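Local coordinates for anopheles Plasmodium-responsive Leucine-rich repeat protein 1B (Anopheles gambiae, PDB 4XGO), which probably acts in mosquito immunity to Plasmodium and probably interacts with the partner protein LRIM1, this chain being its leucine-rich repeat domain, at residues K252-S257 with Q275-D280. Residues are numbered along the deposited sequence; the frame is centred on the assembly and turned at random.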
ATOM      1  N   LYS A 252     -10.298   2.659  34.236  1.00 20.58           N
ATOM      2  CA  LYS A 252      -9.416   1.542  34.518  1.00 21.29           C
ATOM      3  C   LYS A 252      -8.099   1.538  33.758  1.00 18.49           C
ATOM      4  O   LYS A 252      -7.180   0.840  34.170  1.00 17.41           O
ATOM      5  CB  LYS A 252     -10.155   0.212  34.383  1.00 24.96           C
ATOM      6  CG  LYS A 252     -10.720  -0.093  33.024  1.00 27.39           C
ATOM      7  CD  LYS A 252     -11.608  -1.324  33.129  1.00 31.57           C
ATOM      8  CE  LYS A 252     -11.913  -1.919  31.768  1.00 34.24           C
ATOM      9  NZ  LYS A 252     -12.582  -3.240  31.914  1.00 36.77           N
ATOM     10  N   VAL A 253      -7.987   2.343  32.707  1.00 16.15           N
ATOM     11  CA  VAL A 253      -6.743   2.463  31.964  1.00 14.94           C
ATOM     12  C   VAL A 253      -6.362   3.944  31.861  1.00 14.11           C
ATOM     13  O   VAL A 253      -7.172   4.755  31.439  1.00 13.49           O
ATOM     14  CB  VAL A 253      -6.863   1.885  30.561  1.00 14.89           C
ATOM     15  CG1 VAL A 253      -5.588   2.104  29.773  1.00 14.37           C
ATOM     16  CG2 VAL A 253      -7.220   0.403  30.614  1.00 15.61           C
ATOM     17  N   LEU A 254      -5.136   4.250  32.256  1.00 13.43           N
ATOM     18  CA  LEU A 254      -4.584   5.601  32.152  1.00 13.22           C
ATOM     19  C   LEU A 254      -3.166   5.523  31.633  1.00 12.56           C
ATOM     20  O   LEU A 254      -2.270   5.011  32.316  1.00 12.83           O
ATOM     21  CB  LEU A 254      -4.628   6.306  33.509  1.00 13.68           C
ATOM     22  CG  LEU A 254      -4.174   7.770  33.532  1.00 13.56           C
ATOM     23  CD1 LEU A 254      -5.030   8.586  32.566  1.00 13.87           C
ATOM     24  CD2 LEU A 254      -4.252   8.346  34.946  1.00 14.27           C
ATOM     25  N   ASP A 255      -2.964   6.004  30.405  1.00 12.32           N
ATOM     26  CA  ASP A 255      -1.662   5.958  29.754  1.00 12.04           C
ATOM     27  C   ASP A 255      -1.092   7.388  29.711  1.00 11.82           C
ATOM     28  O   ASP A 255      -1.544   8.217  28.955  1.00 11.24           O
ATOM     29  CB  ASP A 255      -1.765   5.351  28.349  1.00 12.25           C
ATOM     30  CG  ASP A 255      -0.426   5.167  27.682  1.00 12.68           C
ATOM     31  OD1 ASP A 255       0.626   5.579  28.234  1.00 12.89           O
ATOM     32  OD2 ASP A 255      -0.396   4.635  26.550  1.00 13.30           O
ATOM     33  N   LEU A 256      -0.083   7.627  30.536  1.00 11.70           N
ATOM     34  CA  LEU A 256       0.614   8.922  30.610  1.00 12.27           C
ATOM     35  C   LEU A 256       2.065   8.809  30.133  1.00 12.00           C
ATOM     36  O   LEU A 256       2.908   9.686  30.391  1.00 11.41           O
ATOM     37  CB  LEU A 256       0.568   9.438  32.048  1.00 13.16           C
ATOM     38  CG  LEU A 256      -0.806   9.635  32.664  1.00 13.92           C
ATOM     39  CD1 LEU A 256      -0.671  10.016  34.128  1.00 14.73           C
ATOM     40  CD2 LEU A 256      -1.600  10.647  31.868  1.00 14.29           C
ATOM     41  N   SER A 257       2.383   7.739  29.415  1.00 11.61           N
ATOM     42  CA  SER A 257       3.760   7.473  29.059  1.00 11.90           C
ATOM     43  C   SER A 257       4.276   8.401  27.973  1.00 11.74           C
ATOM     44  O   SER A 257       3.501   9.002  27.220  1.00 11.22           O
ATOM     45  CB  SER A 257       3.960   5.991  28.654  1.00 12.27           C
ATOM     46  OG  SER A 257       3.211   5.655  27.503  1.00 12.91           O
ATOM     47  N   GLN A 275      -6.670  -0.311  36.727  1.00 22.30           N
ATOM     48  CA  GLN A 275      -6.013  -1.592  36.500  1.00 22.94           C
ATOM     49  C   GLN A 275      -4.710  -1.469  35.728  1.00 21.02           C
ATOM     50  O   GLN A 275      -3.791  -2.279  35.916  1.00 21.02           O
ATOM     51  CB  GLN A 275      -6.976  -2.525  35.756  1.00 25.12           C
ATOM     52  CG  GLN A 275      -8.211  -2.824  36.583  1.00 27.93           C
ATOM     53  CD  GLN A 275      -9.247  -3.635  35.836  1.00 31.23           C
ATOM     54  OE1 GLN A 275      -8.933  -4.348  34.884  1.00 34.22           O
ATOM     55  NE2 GLN A 275     -10.496  -3.514  36.256  1.00 33.87           N
ATOM     56  N   TYR A 276      -4.631  -0.470  34.843  1.00 19.67           N
ATOM     57  CA  TYR A 276      -3.460  -0.280  34.003  1.00 19.12           C
ATOM     58  C   TYR A 276      -3.048   1.189  34.093  1.00 17.77           C
ATOM     59  O   TYR A 276      -3.855   2.079  33.822  1.00 16.04           O
ATOM     60  CB  TYR A 276      -3.771  -0.650  32.563  1.00 20.32           C
ATOM     61  CG  TYR A 276      -4.245  -2.072  32.405  1.00 22.61           C
ATOM     62  CD1 TYR A 276      -5.575  -2.403  32.608  1.00 24.19           C
ATOM     63  CD2 TYR A 276      -3.355  -3.084  32.084  1.00 24.37           C
ATOM     64  CE1 TYR A 276      -6.019  -3.711  32.468  1.00 27.02           C
ATOM     65  CE2 TYR A 276      -3.778  -4.396  31.946  1.00 26.55           C
ATOM     66  CZ  TYR A 276      -5.111  -4.704  32.140  1.00 28.01           C
ATOM     67  OH  TYR A 276      -5.548  -6.009  32.004  1.00 32.04           O
ATOM     68  N   LEU A 277      -1.807   1.424  34.524  1.00 16.36           N
ATOM     69  CA  LEU A 277      -1.299   2.783  34.670  1.00 15.45           C
ATOM     70  C   LEU A 277       0.091   2.809  34.091  1.00 14.53           C
ATOM     71  O   LEU A 277       0.975   2.082  34.573  1.00 14.16           O
ATOM     72  CB  LEU A 277      -1.260   3.175  36.144  1.00 15.93           C
ATOM     73  CG  LEU A 277      -0.650   4.547  36.497  1.00 15.84           C
ATOM     74  CD1 LEU A 277      -1.393   5.657  35.792  1.00 15.48           C
ATOM     75  CD2 LEU A 277      -0.699   4.765  38.001  1.00 16.64           C
ATOM     76  N   TYR A 278       0.284   3.616  33.046  1.00 13.52           N
ATOM     77  CA  TYR A 278       1.559   3.682  32.353  1.00 13.10           C
ATOM     78  C   TYR A 278       2.233   5.030  32.577  1.00 12.75           C
ATOM     79  O   TYR A 278       1.735   6.053  32.089  1.00 12.29           O
ATOM     80  CB  TYR A 278       1.380   3.445  30.867  1.00 13.45           C
ATOM     81  CG  TYR A 278       0.637   2.159  30.578  1.00 14.20           C
ATOM     82  CD1 TYR A 278       1.260   0.932  30.742  1.00 15.07           C
ATOM     83  CD2 TYR A 278      -0.676   2.181  30.182  1.00 15.08           C
ATOM     84  CE1 TYR A 278       0.569  -0.261  30.498  1.00 15.36           C
ATOM     85  CE2 TYR A 278      -1.379   1.008  29.915  1.00 15.47           C
ATOM     86  CZ  TYR A 278      -0.745  -0.205  30.075  1.00 15.87           C
ATOM     87  OH  TYR A 278      -1.469  -1.376  29.829  1.00 17.81           O
ATOM     88  N   LEU A 279       3.360   5.009  33.305  1.00 12.68           N
ATOM     89  CA  LEU A 279       4.122   6.224  33.629  1.00 12.64           C
ATOM     90  C   LEU A 279       5.515   6.243  33.046  1.00 12.41           C
ATOM     91  O   LEU A 279       6.297   7.185  33.295  1.00 11.95           O
ATOM     92  CB  LEU A 279       4.222   6.396  35.142  1.00 13.08           C
ATOM     93  CG  LEU A 279       2.913   6.485  35.898  1.00 13.74           C
ATOM     94  CD1 LEU A 279       3.202   6.562  37.380  1.00 14.56           C
ATOM     95  CD2 LEU A 279       2.092   7.674  35.411  1.00 14.11           C
ATOM     96  N   ASP A 280       5.855   5.220  32.264  1.00 12.19           N
ATOM     97  CA  ASP A 280       7.203   5.105  31.753  1.00 12.56           C
ATOM     98  C   ASP A 280       7.537   6.270  30.816  1.00 12.29           C
ATOM     99  O   ASP A 280       6.657   6.854  30.177  1.00 11.49           O
ATOM    100  CB  ASP A 280       7.421   3.743  31.046  1.00 13.04           C
ATOM    101  CG  ASP A 280       6.536   3.579  29.841  1.00 13.41           C
ATOM    102  OD1 ASP A 280       5.378   3.163  30.001  1.00 14.16           O
ATOM    103  OD2 ASP A 280       6.983   3.932  28.723  1.00 14.46           O
TER
HETATM  104  O   HOH W   1     -12.696  -4.647  34.462  1.00 55.80           O
HETATM  105  O   HOH W   2       3.857   2.471  27.597  1.00 32.07           O
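Parallel strands 253-255 and 276-278 are successive rungs on the inner, concave face of the leucine-rich repeat solenoid, each carrying the first leucine of its repeat's LxL, the second following directly after it. Lys252 O starts the pairing by accepting two N-H groups: Gln275 N on a lone pair, in the carbonyl plane, and Tyr276 N at 2.9 Å, almost head-on to the carbonyl. Leu254 then gives its N-H to Tyr276 O, and Leu254 O accepts Tyr278 N at 3.0 Å, before Leu256 N closes the series on Tyr278 O. One side of the strands carries Val253, Asp255, Tyr276 and Tyr278. With CG beside the backbone N (chi1 -58°), the Tyr276 ring brings CD1 within 3.8 Å of Val253 CG2. Asp255 crosses Tyr278 at a slant, its CB 3.8 Å from ring atom CD2 and its carboxylate plane turned 66° from the ring. The same carboxylate is held from within its own segment: OD1 accepts Ser257 N in an Asx turn and, by its syn lone pair, Ser257 OG at 2.7 Å. Beyond, a water links Ser257 OG with Asp280 OD1, which is also bonded to Thr299 OG1 on the next strand, 297-299; at the other end a second water joins Lys252 NZ and Gln275 NE2. On the opposite side, Leu254 and Leu277 run alongside each other, Leu277 CD1 lying 4.0 Å from Leu254 CB. Leu256 and Leu279 repeat this alignment, with CD1 of the former 3.8 Å from CD2 of the latter. Asn282 ND2 binds both Leu256 O and Leu279 O, bridging the two coils. Equivalent leucines stacked coil upon coil in the interior, beside an asparagine bonded to turn carbonyls, are the signature of the leucine-rich repeat fold.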